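Local coordinates for chloromuconate cycloisomerase (Rhodococcus opacus, PDB 4M0X), which is a member of the muconate lactonizing enzyme group of the enolase superfamily and carries a manganese ion in its barrel domain, at residues R132-I137 / R345-I350; F164-G169 / C191-D196; L332-V337 / E362-K367. One frame throughout, in Å; residues are numbered along the deposited sequence.

Contact 1. Residues R132-I137 / R345-I350; sequences RKRIPI and RGELLI
Four backbone hydrogen bonds join R132-I137 to R345-I350 as a short antiparallel pair in which strand 347-349 adds to the barrel strand 134-141. I135 and L348 form its hydrogen-bonded pair: I135 N gives to L348 O at 2.9 Å, and L348 N returns the bond to I135 O over the same length. Beyond them I350 N reaches K133 O at 3.0 Å in an almost straight bond, while at the other end I137 N meets G346 O at a longer 3.3 Å. Non-hydrogen-bonded pairs, R134 with L349 and P136 with E347, flank the central one.

Packing differs on the two faces. On the face of I135 and L348, the CG1 and CD1 branch of I135 crosses the end of I350, with I135 CG1 3.8 Å from I350 CD1. With CG1 turned away from its own carbonyl carbon and lying beside the backbone N (chi1 -62°), I137 brings CD1 to 3.6 Å from L348 CB. Y314 and A311 of helix 304-316 cover this side. Across the sheet, R134 and L349 run side by side and point the same way, R134 CG lying 3.6 Å from L349 CD2, which sits at the guanidinium edge. The E347 carboxylate approaches the aliphatic part of R134: E347 OE2 is 3.7 Å from R134 CD but stays 4.8 Å from R134 NE, beyond a salt bridge.

The chemistry is therefore two-sided: the main chain supplies the polar grip, aliphatic side chains seal the helix-facing side, and R134 and E347, whose charged atoms do not touch, would attract each other at most weakly.

Contact 2. Residues F164-G169 / C191-D196; sequences FKFKMG and CAVIVD. With MN (manganese (II) ion), chain C.
The rings of F164 and F166 are met at their edges by residues of 191-196, C191 just before the parallel strand and V193 within it, in a beta-alpha-beta unit of the barrel. C191 SG lies in the plane of the F164 ring, 3.7 Å from F164 CE1, a Cys sulfur-aromatic contact. V193 CG1 likewise comes in plane to the F166 edge, 3.4 Å from F166 CD2, and the F141 ring of strand 134-141 meets that of F166 with planes at about 50°. On the same side of the sheet M168 SD rests against V195 CB, and helix 173-183 closes over F166 and M168 through V180.

Five backbone hydrogen bonds zip the strands together, from F164 N to A192 O at one end to M168 N and D196 O at the other, where the donor stands above the carbonyl plane. On the opposite face K165 runs out extended, its ammonium bound most strongly by E325 and also salt-bridged to E222. K165 and K167 both approach D196 OD2 in salt bridges whose hydrogen bonds are weak, K167 NZ at 3.3 Å. E222 and D247 complete the protein part of the manganese site, and N198 N holds D196 OD1. With CG anti to the backbone N (chi1 -166°), D196 places OD2 2.1 Å from the manganese.

Contact 3. Residues L332-V337 / E362-K367; sequences LIDEVV and EERLRK
An aspartate-arginine salt bridge pins the C-terminal helix 362-368 to the loop that runs from strand 323-324 to strand 347-349. D334 OD1 lies 2.6 Å from R364 NH1, and the two side chains cross at about a right angle, their carboxylate and guanidinium planes 77° apart. D334 thus offers one oxygen to one nitrogen, and its other oxygen, OD2, is displaced over a guanidinium face toward the rim. The same D334 OD1 also accepts the backbone N of E335, 2.6 Å away and on the anti side of the carboxylate, a bond that ties the acid to its own loop. Y368 OH is hydrogen-bonded to D334 OD2, and D361 makes a second salt bridge to R364 through NE.

Before its charged end reaches D334, the R364 chain passes the loop backbone: E335 O is 3.2 Å from R364 CB and stays close to CG and CD, near the guanidinium plane at the edge. The apolar half of the contact is V336, whose CG1 comes to 3.6 Å from L365 CA and 4.2 Å from L365 CB.

V13 of strand 5-17 and L35 of strand 27-40 touch both V336 and L365, while V305 of helix 304-316 packs on V336; the loop thus lies between the antiparallel N-terminal sheet and helix 304-316, and the C-terminal helix packs on the loop and on that same sheet.

From the N terminus, the chain first builds the antiparallel sheet and then enters the barrel at strand 134-141, where contact 1 begins. Contact 2 opens and closes soon after, across the beta-alpha-beta crossover through helix 173-183, wholly within the long span that contact 1 ends at 345-350. Strands 134-141 and 163-167 are neighbours, so the two share one sheet although their centres stand 19 Å apart. Contact 3 starts at 332-337, before contact 1 has closed, and ends at 362-367, after it: these two cross. Contacts 2 and 3 are in series. Contacts 1 and 2 join strands of the barrel sheet, and contact 3 ties the C-terminal helix to a loop that also touches the N-terminal sheet.

Contact 1. Residues R132-I137 / R345-I350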
loop_
_atom_site.group_PDB
_atom_site.type_symbol
_atom_site.label_atom_id
_atom_site.label_comp_id
_atom_site.label_asym_id
_atom_site.label_seq_id
_atom_site.Cartn_x
_atom_site.Cartn_y
_atom_site.Cartn_z
ATOM N N ARG A 132 39.858 -7.249 -6.753
ATOM C CA ARG A 132 40.608 -7.817 -5.650
ATOM C C ARG A 132 41.268 -9.063 -6.184
ATOM O O ARG A 132 40.750 -9.680 -7.125
ATOM C CB ARG A 132 39.687 -8.097 -4.444
ATOM C CG ARG A 132 38.511 -9.054 -4.698
ATOM C CD ARG A 132 37.453 -9.071 -3.595
ATOM N NE ARG A 132 36.584 -7.873 -3.554
ATOM C CZ ARG A 132 35.634 -7.510 -4.442
ATOM N NH1 ARG A 132 35.365 -8.185 -5.550
ATOM N NH2 ARG A 132 34.933 -6.421 -4.213
ATOM N N LYS A 133 42.422 -9.421 -5.615
ATOM C CA LYS A 133 43.179 -10.598 -6.101
ATOM C C LYS A 133 42.944 -11.835 -5.237
ATOM O O LYS A 133 43.207 -12.963 -5.655
ATOM C CB LYS A 133 44.684 -10.284 -6.224
ATOM C CG LYS A 133 45.003 -9.062 -7.081
ATOM C CD LYS A 133 46.353 -9.191 -7.778
ATOM C CE LYS A 133 46.767 -7.913 -8.526
ATOM N NZ LYS A 133 46.884 -6.740 -7.623
ATOM N N ARG A 134 42.438 -11.606 -4.031
ATOM C CA ARG A 134 42.224 -12.672 -3.068
ATOM C C ARG A 134 40.837 -12.535 -2.467
ATOM O O ARG A 134 40.344 -11.444 -2.317
ATOM C CB ARG A 134 43.322 -12.632 -1.978
ATOM C CG ARG A 134 44.601 -13.395 -2.335
ATOM C CD ARG A 134 45.818 -12.982 -1.522
ATOM N NE ARG A 134 46.320 -11.675 -1.969
ATOM C CZ ARG A 134 47.303 -11.480 -2.860
ATOM N NH1 ARG A 134 47.938 -12.520 -3.420
ATOM N NH2 ARG A 134 47.653 -10.228 -3.196
ATOM N N ILE A 135 40.197 -13.644 -2.136
ATOM C CA ILE A 135 38.942 -13.576 -1.378
ATOM C C ILE A 135 38.981 -14.409 -0.085
ATOM O O ILE A 135 39.419 -15.550 -0.111
ATOM C CB ILE A 135 37.740 -14.036 -2.207
ATOM C CG1 ILE A 135 37.979 -13.782 -3.697
ATOM C CG2 ILE A 135 36.493 -13.338 -1.674
ATOM C CD1 ILE A 135 36.821 -14.154 -4.590
ATOM N N PRO A 136 38.529 -13.854 1.051
ATOM C CA PRO A 136 38.522 -14.756 2.218
ATOM C C PRO A 136 37.395 -15.777 2.052
ATOM O O PRO A 136 36.304 -15.437 1.562
ATOM C CB PRO A 136 38.244 -13.817 3.409
ATOM C CG PRO A 136 38.407 -12.412 2.868
ATOM C CD PRO A 136 38.054 -12.501 1.393
ATOM N N ILE A 137 37.663 -17.022 2.415
ATOM C CA ILE A 137 36.702 -18.099 2.232
ATOM C C ILE A 137 35.840 -18.356 3.497
ATOM O O ILE A 137 36.337 -18.290 4.627
ATOM C CB ILE A 137 37.451 -19.337 1.753
ATOM C CG1 ILE A 137 38.099 -19.024 0.416
ATOM C CG2 ILE A 137 36.527 -20.518 1.539
ATOM C CD1 ILE A 137 37.111 -18.692 -0.695
ATOM N N ARG A 345 46.076 -19.773 3.718
ATOM C CA ARG A 345 45.759 -19.230 5.036
ATOM C C ARG A 345 44.286 -18.863 5.085
ATOM O O ARG A 345 43.900 -17.818 5.625
ATOM C CB ARG A 345 46.655 -18.021 5.378
ATOM C CG ARG A 345 48.062 -18.381 5.879
ATOM C CD ARG A 345 48.044 -19.191 7.186
ATOM N N GLY A 346 43.474 -19.727 4.483
ATOM C CA GLY A 346 42.031 -19.513 4.415
ATOM C C GLY A 346 41.580 -18.470 3.414
ATOM O O GLY A 346 40.625 -17.741 3.667
ATOM N N GLU A 347 42.246 -18.407 2.267
ATOM C CA GLU A 347 41.850 -17.473 1.213
ATOM C C GLU A 347 41.994 -18.090 -0.163
ATOM O O GLU A 347 42.929 -18.821 -0.427
ATOM C CB GLU A 347 42.696 -16.197 1.264
ATOM C CG GLU A 347 42.577 -15.404 2.558
ATOM C CD GLU A 347 43.278 -14.055 2.515
ATOM O OE1 GLU A 347 42.815 -13.162 3.246
ATOM O OE2 GLU A 347 44.272 -13.872 1.769
ATOM N N LEU A 348 41.062 -17.780 -1.048
ATOM C CA LEU A 348 41.182 -18.188 -2.437
ATOM C C LEU A 348 42.001 -17.146 -3.184
ATOM O O LEU A 348 41.784 -15.946 -2.986
ATOM C CB LEU A 348 39.800 -18.339 -3.066
ATOM C CG LEU A 348 39.728 -18.616 -4.568
ATOM C CD1 LEU A 348 40.387 -19.936 -4.945
ATOM C CD2 LEU A 348 38.267 -18.582 -4.998
ATOM N N LEU A 349 42.961 -17.597 -3.999
ATOM C CA LEU A 349 43.649 -16.712 -4.922
ATOM C C LEU A 349 42.905 -16.773 -6.261
ATOM O O LEU A 349 42.644 -17.857 -6.762
ATOM C CB LEU A 349 45.077 -17.169 -5.131
ATOM C CG LEU A 349 46.101 -17.528 -4.064
ATOM C CD1 LEU A 349 47.350 -17.916 -4.838
ATOM C CD2 LEU A 349 46.424 -16.395 -3.091
ATOM N N ILE A 350 42.561 -15.641 -6.849
ATOM C CA ILE A 350 41.754 -15.688 -8.085
ATOM C C ILE A 350 42.552 -16.088 -9.348
ATOM O O ILE A 350 43.578 -15.462 -9.691
ATOM C CB ILE A 350 40.978 -14.366 -8.323
ATOM C CG1 ILE A 350 39.971 -14.121 -7.180
ATOM C CG2 ILE A 350 40.281 -14.386 -9.682
ATOM C CD1 ILE A 350 39.619 -12.672 -6.943
#

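Contact 2. Residues F164-G169 / C191-D196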
loop_
_atom_site.group_PDB
_atom_site.type_symbol
_atom_site.label_atom_id
_atom_site.label_comp_id
_atom_site.label_asym_id
_atom_site.label_seq_id
_atom_site.Cartn_x
_atom_site.Cartn_y
_atom_site.Cartn_z
ATOM N N PHE A 164 32.147 -18.512 8.848
ATOM C CA PHE A 164 31.571 -19.885 8.816
ATOM C C PHE A 164 30.098 -19.998 8.414
ATOM O O PHE A 164 29.317 -19.040 8.527
ATOM C CB PHE A 164 31.808 -20.619 10.149
ATOM C CG PHE A 164 33.220 -20.531 10.613
ATOM C CD1 PHE A 164 33.652 -19.431 11.362
ATOM C CD2 PHE A 164 34.138 -21.495 10.242
ATOM C CE1 PHE A 164 34.974 -19.317 11.756
ATOM C CE2 PHE A 164 35.466 -21.384 10.632
ATOM C CZ PHE A 164 35.885 -20.305 11.397
ATOM N N LYS A 165 29.745 -21.189 7.940
ATOM C CA LYS A 165 28.384 -21.512 7.558
ATOM C C LYS A 165 28.053 -22.854 8.129
ATOM O O LYS A 165 28.878 -23.777 8.052
ATOM C CB LYS A 165 28.254 -21.569 6.031
ATOM C CG LYS A 165 26.833 -21.538 5.510
ATOM C CD LYS A 165 26.883 -21.390 4.003
ATOM C CE LYS A 165 25.553 -21.725 3.367
ATOM N NZ LYS A 165 25.719 -22.104 1.944
ATOM N N PHE A 166 26.854 -22.958 8.695
ATOM C CA PHE A 166 26.316 -24.223 9.168
ATOM C C PHE A 166 25.241 -24.693 8.231
ATOM O O PHE A 166 24.244 -23.985 8.004
ATOM C CB PHE A 166 25.713 -24.074 10.558
ATOM C CG PHE A 166 26.725 -23.988 11.637
ATOM C CD1 PHE A 166 27.186 -25.132 12.250
ATOM C CD2 PHE A 166 27.220 -22.766 12.031
ATOM C CE1 PHE A 166 28.135 -25.050 13.250
ATOM C CE2 PHE A 166 28.148 -22.670 13.040
ATOM C CZ PHE A 166 28.615 -23.812 13.648
ATOM N N LYS A 167 25.438 -25.880 7.671
ATOM C CA LYS A 167 24.451 -26.396 6.742
ATOM C C LYS A 167 23.379 -26.990 7.648
ATOM O O LYS A 167 23.718 -27.608 8.652
ATOM C CB LYS A 167 25.072 -27.411 5.774
ATOM C CG LYS A 167 24.617 -27.244 4.329
ATOM C CD LYS A 167 25.636 -26.503 3.444
ATOM C CE LYS A 167 24.998 -25.447 2.508
ATOM N NZ LYS A 167 23.552 -25.615 2.126
ATOM N N MET A 168 22.103 -26.734 7.337
ATOM C CA MET A 168 20.965 -27.138 8.204
ATOM C C MET A 168 19.805 -27.760 7.431
ATOM O O MET A 168 19.815 -27.816 6.202
ATOM C CB MET A 168 20.465 -25.949 9.059
ATOM C CG MET A 168 21.481 -25.510 10.103
ATOM S SD MET A 168 21.009 -24.332 11.386
ATOM C CE MET A 168 19.682 -25.204 12.192
ATOM N N GLY A 169 18.812 -28.244 8.164
ATOM C CA GLY A 169 17.577 -28.742 7.561
ATOM C C GLY A 169 17.439 -30.245 7.402
ATOM O O GLY A 169 16.454 -30.721 6.843
ATOM N N CYS A 191 33.467 -13.782 14.908
ATOM C CA CYS A 191 33.269 -14.448 13.598
ATOM C C CYS A 191 31.937 -14.207 12.866
ATOM O O CYS A 191 30.922 -13.902 13.488
ATOM C CB CYS A 191 33.429 -15.945 13.776
ATOM S SG CYS A 191 35.133 -16.416 14.103
ATOM N N ALA A 192 31.929 -14.381 11.545
ATOM C CA ALA A 192 30.663 -14.422 10.819
ATOM C C ALA A 192 30.110 -15.856 10.849
ATOM O O ALA A 192 30.840 -16.839 10.612
ATOM C CB ALA A 192 30.828 -13.929 9.388
ATOM N N VAL A 193 28.831 -15.997 11.163
ATOM C CA VAL A 193 28.204 -17.299 11.008
ATOM C C VAL A 193 26.912 -17.167 10.230
ATOM O O VAL A 193 25.995 -16.479 10.675
ATOM C CB VAL A 193 27.873 -17.952 12.344
ATOM C CG1 VAL A 193 27.360 -19.369 12.106
ATOM C CG2 VAL A 193 29.096 -17.947 13.250
ATOM N N ILE A 194 26.855 -17.801 9.062
ATOM C CA ILE A 194 25.614 -17.975 8.344
ATOM C C ILE A 194 24.997 -19.295 8.776
ATOM O O ILE A 194 25.720 -20.248 9.011
ATOM C CB ILE A 194 25.876 -18.101 6.840
ATOM C CG1 ILE A 194 26.443 -16.806 6.292
ATOM C CG2 ILE A 194 24.613 -18.538 6.086
ATOM C CD1 ILE A 194 27.265 -17.023 5.045
ATOM N N VAL A 195 23.668 -19.361 8.854
ATOM C CA VAL A 195 22.963 -20.670 8.890
ATOM C C VAL A 195 22.042 -20.858 7.672
ATOM O O VAL A 195 21.286 -19.941 7.295
ATOM C CB VAL A 195 22.171 -20.889 10.204
ATOM C CG1 VAL A 195 23.098 -20.816 11.406
ATOM C CG2 VAL A 195 21.055 -19.883 10.345
ATOM N N ASP A 196 22.128 -22.036 7.055
ATOM C CA ASP A 196 21.389 -22.341 5.821
ATOM C C ASP A 196 20.498 -23.592 5.888
ATOM O O ASP A 196 20.954 -24.697 5.594
ATOM C CB ASP A 196 22.354 -22.482 4.655
ATOM C CG ASP A 196 21.641 -22.466 3.331
ATOM O OD1 ASP A 196 20.402 -22.393 3.366
ATOM O OD2 ASP A 196 22.296 -22.525 2.268
HETATM MN MN MN C . 22.174 -22.017 0.225
HETATM O O HOH W 1 20.018 -21.821 0.727
HETATM O O HOH W 2 21.019 -24.055 -0.627
#

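Contact 3. Residues L332-V337 / E362-K367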
loop_
_atom_site.group_PDB
_atom_site.type_symbol
_atom_site.label_atom_id
_atom_site.label_comp_id
_atom_site.label_asym_id
_atom_site.label_seq_id
_atom_site.Cartn_x
_atom_site.Cartn_y
_atom_site.Cartn_z
ATOM N N LEU A 332 37.842 -31.407 -2.783
ATOM C CA LEU A 332 37.978 -32.492 -3.764
ATOM C C LEU A 332 39.387 -33.076 -3.675
ATOM O O LEU A 332 40.317 -32.303 -3.487
ATOM C CB LEU A 332 37.712 -31.970 -5.172
ATOM C CG LEU A 332 36.333 -31.342 -5.413
ATOM C CD1 LEU A 332 36.134 -31.015 -6.880
ATOM C CD2 LEU A 332 35.207 -32.243 -4.919
ATOM N N ILE A 333 39.559 -34.411 -3.759
ATOM C CA ILE A 333 40.917 -34.979 -3.804
ATOM C C ILE A 333 41.488 -35.029 -5.206
ATOM O O ILE A 333 42.699 -35.081 -5.354
ATOM C CB ILE A 333 41.145 -36.326 -3.060
ATOM C CG1 ILE A 333 40.152 -37.385 -3.476
ATOM C CG2 ILE A 333 41.083 -36.140 -1.551
ATOM C CD1 ILE A 333 39.147 -37.720 -2.381
ATOM N N ASP A 334 40.650 -34.950 -6.226
ATOM C CA ASP A 334 41.143 -34.836 -7.594
ATOM C C ASP A 334 40.111 -34.163 -8.507
ATOM O O ASP A 334 38.952 -34.050 -8.140
ATOM C CB ASP A 334 41.511 -36.210 -8.130
ATOM C CG ASP A 334 42.542 -36.166 -9.253
ATOM O OD1 ASP A 334 42.720 -35.133 -9.941
ATOM O OD2 ASP A 334 43.168 -37.218 -9.469
ATOM N N GLU A 335 40.546 -33.727 -9.689
ATOM C CA GLU A 335 39.776 -32.821 -10.545
ATOM C C GLU A 335 39.993 -33.105 -12.034
ATOM O O GLU A 335 40.753 -33.991 -12.378
ATOM C CB GLU A 335 40.122 -31.363 -10.220
ATOM C CG GLU A 335 39.929 -31.011 -8.750
ATOM C CD GLU A 335 39.391 -29.590 -8.502
ATOM O OE1 GLU A 335 38.538 -29.106 -9.332
ATOM O OE2 GLU A 335 39.821 -28.981 -7.462
ATOM N N VAL A 336 39.304 -32.393 -12.922
ATOM C CA VAL A 336 39.627 -32.529 -14.358
ATOM C C VAL A 336 40.458 -31.349 -14.884
ATOM O O VAL A 336 40.613 -31.174 -16.077
ATOM C CB VAL A 336 38.417 -32.890 -15.272
ATOM C CG1 VAL A 336 37.748 -34.160 -14.781
ATOM C CG2 VAL A 336 37.400 -31.763 -15.384
ATOM N N VAL A 337 41.029 -30.558 -13.987
ATOM C CA VAL A 337 41.912 -29.476 -14.435
ATOM C C VAL A 337 43.366 -29.808 -14.176
ATOM O O VAL A 337 43.666 -30.691 -13.407
ATOM C CB VAL A 337 41.528 -28.077 -13.883
ATOM C CG1 VAL A 337 40.215 -27.629 -14.511
ATOM C CG2 VAL A 337 41.454 -28.042 -12.370
ATOM N N GLU A 362 43.173 -34.026 -19.786
ATOM C CA GLU A 362 42.374 -35.013 -20.511
ATOM C C GLU A 362 42.519 -36.443 -19.983
ATOM O O GLU A 362 41.652 -37.286 -20.177
ATOM C CB GLU A 362 42.620 -34.896 -22.005
ATOM C CG GLU A 362 41.980 -33.646 -22.562
ATOM C CD GLU A 362 41.711 -33.736 -24.043
ATOM O OE1 GLU A 362 40.856 -34.571 -24.451
ATOM O OE2 GLU A 362 42.354 -32.971 -24.798
ATOM N N GLU A 363 43.601 -36.695 -19.277
ATOM C CA GLU A 363 43.765 -37.989 -18.660
ATOM C C GLU A 363 42.843 -38.094 -17.458
ATOM O O GLU A 363 42.135 -39.102 -17.300
ATOM C CB GLU A 363 45.234 -38.252 -18.281
ATOM C CG GLU A 363 45.484 -39.517 -17.475
ATOM C CD GLU A 363 44.947 -40.791 -18.114
ATOM O OE1 GLU A 363 44.582 -40.800 -19.318
ATOM O OE2 GLU A 363 44.898 -41.808 -17.382
ATOM N N ARG A 364 42.827 -37.049 -16.628
ATOM C CA ARG A 364 41.904 -37.016 -15.487
ATOM C C ARG A 364 40.438 -37.062 -15.926
ATOM O O ARG A 364 39.624 -37.758 -15.309
ATOM C CB ARG A 364 42.147 -35.782 -14.644
ATOM C CG ARG A 364 43.177 -35.961 -13.581
ATOM C CD ARG A 364 43.875 -34.642 -13.433
ATOM N NE ARG A 364 45.219 -34.833 -12.922
ATOM C CZ ARG A 364 45.585 -34.471 -11.711
ATOM N NH1 ARG A 364 44.698 -33.845 -10.933
ATOM N NH2 ARG A 364 46.829 -34.687 -11.299
ATOM N N LEU A 365 40.103 -36.316 -16.977
ATOM C CA LEU A 365 38.759 -36.351 -17.490
ATOM C C LEU A 365 38.393 -37.800 -17.835
ATOM O O LEU A 365 37.324 -38.293 -17.441
ATOM C CB LEU A 365 38.569 -35.434 -18.705
ATOM C CG LEU A 365 37.222 -35.679 -19.418
ATOM C CD1 LEU A 365 36.023 -35.403 -18.515
ATOM C CD2 LEU A 365 37.097 -34.882 -20.706
ATOM N N ARG A 366 39.282 -38.483 -18.552
ATOM C CA ARG A 366 39.002 -39.840 -19.002
ATOM C C ARG A 366 38.848 -40.683 -17.768
ATOM O O ARG A 366 37.863 -41.384 -17.642
ATOM C CB ARG A 366 40.137 -40.364 -19.878
ATOM C CG ARG A 366 39.960 -41.789 -20.357
ATOM C CD ARG A 366 41.249 -42.320 -20.963
ATOM N NE ARG A 366 42.267 -42.608 -19.948
ATOM C CZ ARG A 366 42.150 -43.524 -18.978
ATOM N NH1 ARG A 366 41.042 -44.242 -18.854
ATOM N NH2 ARG A 366 43.147 -43.717 -18.115
ATOM N N LYS A 367 39.809 -40.541 -16.843
ATOM C CA LYS A 367 39.925 -41.357 -15.621
ATOM C C LYS A 367 38.689 -41.263 -14.781
ATOM O O LYS A 367 38.254 -42.277 -14.237
ATOM C CB LYS A 367 41.148 -40.967 -14.766
ATOM C CG LYS A 367 41.535 -42.001 -13.719
ATOM C CD LYS A 367 41.985 -41.404 -12.385
ATOM C CE LYS A 367 43.490 -41.468 -12.159
ATOM N NZ LYS A 367 43.758 -41.509 -10.699
#